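Local structure of probable leucine/isoleucine/valine-binding protein (Rhodopirellula baltica, 4KV7) at residues Y134-S137 with Y138-T142. The protein probably binds branched-chain amino acids or related small ligands, as a periplasmic binding protein of the leucine-binding family. The protein carries 1 engineered substitution. Sequence-based numbering, arbitrary orientation.
Sequences YRAS and YAEET. With FMT (formic acid), chain B.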
ATOM      1  N   TYR A 134       0.690  -7.486   5.641  1.00  9.28           N
ATOM      2  CA  TYR A 134       1.727  -6.762   6.369  1.00  9.63           C
ATOM      3  C   TYR A 134       1.198  -5.430   6.928  1.00  8.79           C
ATOM      4  O   TYR A 134       1.323  -5.149   8.117  1.00  9.80           O
ATOM      5  CB  TYR A 134       2.987  -6.509   5.490  1.00  9.95           C
ATOM      6  CG  TYR A 134       3.741  -5.304   6.005  1.00  9.69           C
ATOM      7  CD1 TYR A 134       4.415  -5.359   7.216  1.00  9.89           C
ATOM      8  CD2 TYR A 134       3.709  -4.091   5.330  1.00  9.89           C
ATOM      9  CE1 TYR A 134       5.044  -4.242   7.748  1.00 10.78           C
ATOM     10  CE2 TYR A 134       4.333  -2.967   5.848  1.00  9.80           C
ATOM     11  CZ  TYR A 134       4.998  -3.047   7.059  1.00  9.82           C
ATOM     12  OH  TYR A 134       5.619  -1.941   7.611  1.00 10.12           O
ATOM     13  N   ARG A 135       0.635  -4.607   6.052  1.00  8.39           N
ATOM     14  CA  ARG A 135       0.462  -3.180   6.329  1.00  9.16           C
ATOM     15  C   ARG A 135      -0.745  -2.828   7.176  1.00  7.81           C
ATOM     16  O   ARG A 135      -1.763  -3.515   7.178  1.00  8.72           O
ATOM     17  CB  ARG A 135       0.394  -2.385   5.022  1.00  8.82           C
ATOM     18  CG  ARG A 135      -0.707  -2.852   4.069  1.00  8.72           C
ATOM     19  CD  ARG A 135      -1.371  -1.711   3.301  1.00  8.76           C
ATOM     20  NE  ARG A 135      -0.451  -1.084   2.356  1.00  7.87           N
ATOM     21  CZ  ARG A 135      -0.672   0.065   1.735  1.00  7.96           C
ATOM     22  NH1 ARG A 135       0.250   0.557   0.923  1.00  8.89           N
ATOM     23  NH2 ARG A 135      -1.804   0.729   1.930  1.00  9.17           N
ATOM     24  N   ALA A 136      -0.620  -1.701   7.870  1.00  8.47           N
ATOM     25  CA  ALA A 136      -1.738  -1.054   8.536  1.00  8.98           C
ATOM     26  C   ALA A 136      -2.842  -0.757   7.528  1.00  8.30           C
ATOM     27  O   ALA A 136      -2.613  -0.719   6.312  1.00  9.04           O
ATOM     28  CB  ALA A 136      -1.262   0.236   9.193  1.00  9.41           C
ATOM     29  N   SER A 137      -4.039  -0.528   8.045  1.00  8.51           N
ATOM     30  CA  SER A 137      -5.235  -0.356   7.236  1.00  9.32           C
ATOM     31  C   SER A 137      -5.564   1.103   6.937  1.00  8.25           C
ATOM     32  O   SER A 137      -5.030   2.019   7.571  1.00  9.12           O
ATOM     33  CB  SER A 137      -6.418  -0.968   7.973  1.00  9.11           C
ATOM     34  OG  SER A 137      -6.753  -0.132   9.070  1.00  8.75           O
ATOM     35  N   TYR A 138      -6.481   1.317   5.995  1.00  8.59           N
ATOM     36  CA  TYR A 138      -6.969   2.673   5.730  1.00  9.05           C
ATOM     37  C   TYR A 138      -7.713   3.229   6.946  1.00  9.01           C
ATOM     38  O   TYR A 138      -7.650   4.438   7.208  1.00  9.03           O
ATOM     39  CB  TYR A 138      -7.856   2.763   4.475  1.00  9.26           C
ATOM     40  CG  TYR A 138      -7.149   2.393   3.186  1.00  8.12           C
ATOM     41  CD1 TYR A 138      -5.849   2.824   2.921  1.00  8.28           C
ATOM     42  CD2 TYR A 138      -7.782   1.609   2.242  1.00  8.51           C
ATOM     43  CE1 TYR A 138      -5.206   2.484   1.740  1.00  7.69           C
ATOM     44  CE2 TYR A 138      -7.154   1.268   1.060  1.00  8.01           C
ATOM     45  CZ  TYR A 138      -5.860   1.703   0.821  1.00  7.83           C
ATOM     46  OH  TYR A 138      -5.177   1.354  -0.315  1.00  8.56           O
ATOM     47  N   ALA A 139      -8.426   2.371   7.676  1.00  8.46           N
ATOM     48  CA  ALA A 139      -9.076   2.811   8.906  1.00  9.16           C
ATOM     49  C   ALA A 139      -8.034   3.377   9.873  1.00  8.85           C
ATOM     50  O   ALA A 139      -8.260   4.415  10.508  1.00  9.65           O
ATOM     51  CB  ALA A 139      -9.835   1.665   9.548  1.00 10.38           C
ATOM     52  N   GLU A 140      -6.906   2.688  10.002  1.00  9.18           N
ATOM     53  CA  GLU A 140      -5.838   3.157  10.881  1.00  9.28           C
ATOM     54  C   GLU A 140      -5.181   4.447  10.386  1.00  9.24           C
ATOM     55  O   GLU A 140      -4.881   5.335  11.177  1.00  9.52           O
ATOM     56  CB  GLU A 140      -4.827   2.029  11.120  1.00  9.60           C
ATOM     57  CG  GLU A 140      -5.441   0.913  11.969  1.00 10.30           C
ATOM     58  CD  GLU A 140      -4.694  -0.413  11.941  1.00 10.24           C
ATOM     59  OE1 GLU A 140      -4.028  -0.743  10.945  1.00 10.64           O
ATOM     60  OE2 GLU A 140      -4.810  -1.151  12.940  1.00 12.37           O
ATOM     61  N   GLU A 141      -4.964   4.567   9.080  1.00  8.03           N
ATOM     62  CA  GLU A 141      -4.372   5.792   8.547  1.00  8.59           C
ATOM     63  C   GLU A 141      -5.287   6.983   8.764  1.00  8.95           C
ATOM     64  O   GLU A 141      -4.845   8.054   9.209  1.00  9.39           O
ATOM     65  CB  GLU A 141      -4.056   5.668   7.056  1.00  8.33           C
ATOM     66  CG  GLU A 141      -2.967   4.667   6.721  1.00  8.85           C
ATOM     67  CD  GLU A 141      -2.618   4.702   5.252  1.00  8.66           C
ATOM     68  OE1 GLU A 141      -2.229   5.774   4.755  1.00  9.23           O
ATOM     69  OE2 GLU A 141      -2.742   3.661   4.568  1.00  9.88           O
ATOM     70  N   THR A 142      -6.558   6.803   8.426  1.00  8.75           N
ATOM     71  CA  THR A 142      -7.522   7.900   8.541  1.00  9.48           C
ATOM     72  C   THR A 142      -7.802   8.288   9.981  1.00 10.21           C
ATOM     73  O   THR A 142      -8.036   9.461  10.272  1.00 11.22           O
ATOM     74  CB  THR A 142      -8.841   7.624   7.779  1.00 10.54           C
ATOM     75  OG1 THR A 142      -9.428   6.404   8.244  1.00  9.51           O
ATOM     76  CG2 THR A 142      -8.602   7.566   6.267  1.00 10.21           C
TER
HETATM   77  C   FMT B 501      -6.629   0.936  -3.413  1.00  7.70           C
HETATM   78  O1  FMT B 501      -6.600   0.384  -2.304  1.00  8.08           O
HETATM   79  O2  FMT B 501      -7.208   0.499  -4.416  1.00  8.33           O
HETATM   80  O   HOH W   1      -3.370   1.021   4.376  1.00  8.98           O
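S137 and E140 trade hydrogen bonds at the start of helix 138-151, a worked example of the capping box. S137 OG lies between its own backbone N and carbonyl carbon (chi1 73°), where it accepts from E140 N at 3.0 Å. In return, S137 N donates to E140 OE1 at 2.9 Å, nearly straight at 166°, on the anti side of the carboxylate and 22° out of its plane. With Q355 and S358 also holding this carboxylate, an alanine in place of E140 would probably leave S137 N without its acceptor and both outside residues without their partner. The first helical turn closes as E141 N donates to S137 O at 3.0 Å. One water, its oxygen 2.7 Å from E141 OE2, accepts from R135 NH2 and donates to A136 O and E141, bridging opposite charges. R135 NE salt-bridges E305; E141 is hydrogen-bonded to T270 through OE1 and S249 through OE2. Y138 CE1 meets the guanidinium edge 3.8 Å from R135 NH2, planes almost perpendicular, while Y138 OH donates to formic acid O1, probably from crystallisation liquor. Residues 134-142 link strand 131-132 to helix 138-151, crossing between the two lobes expected of this family, with Y134 on helix 301-319.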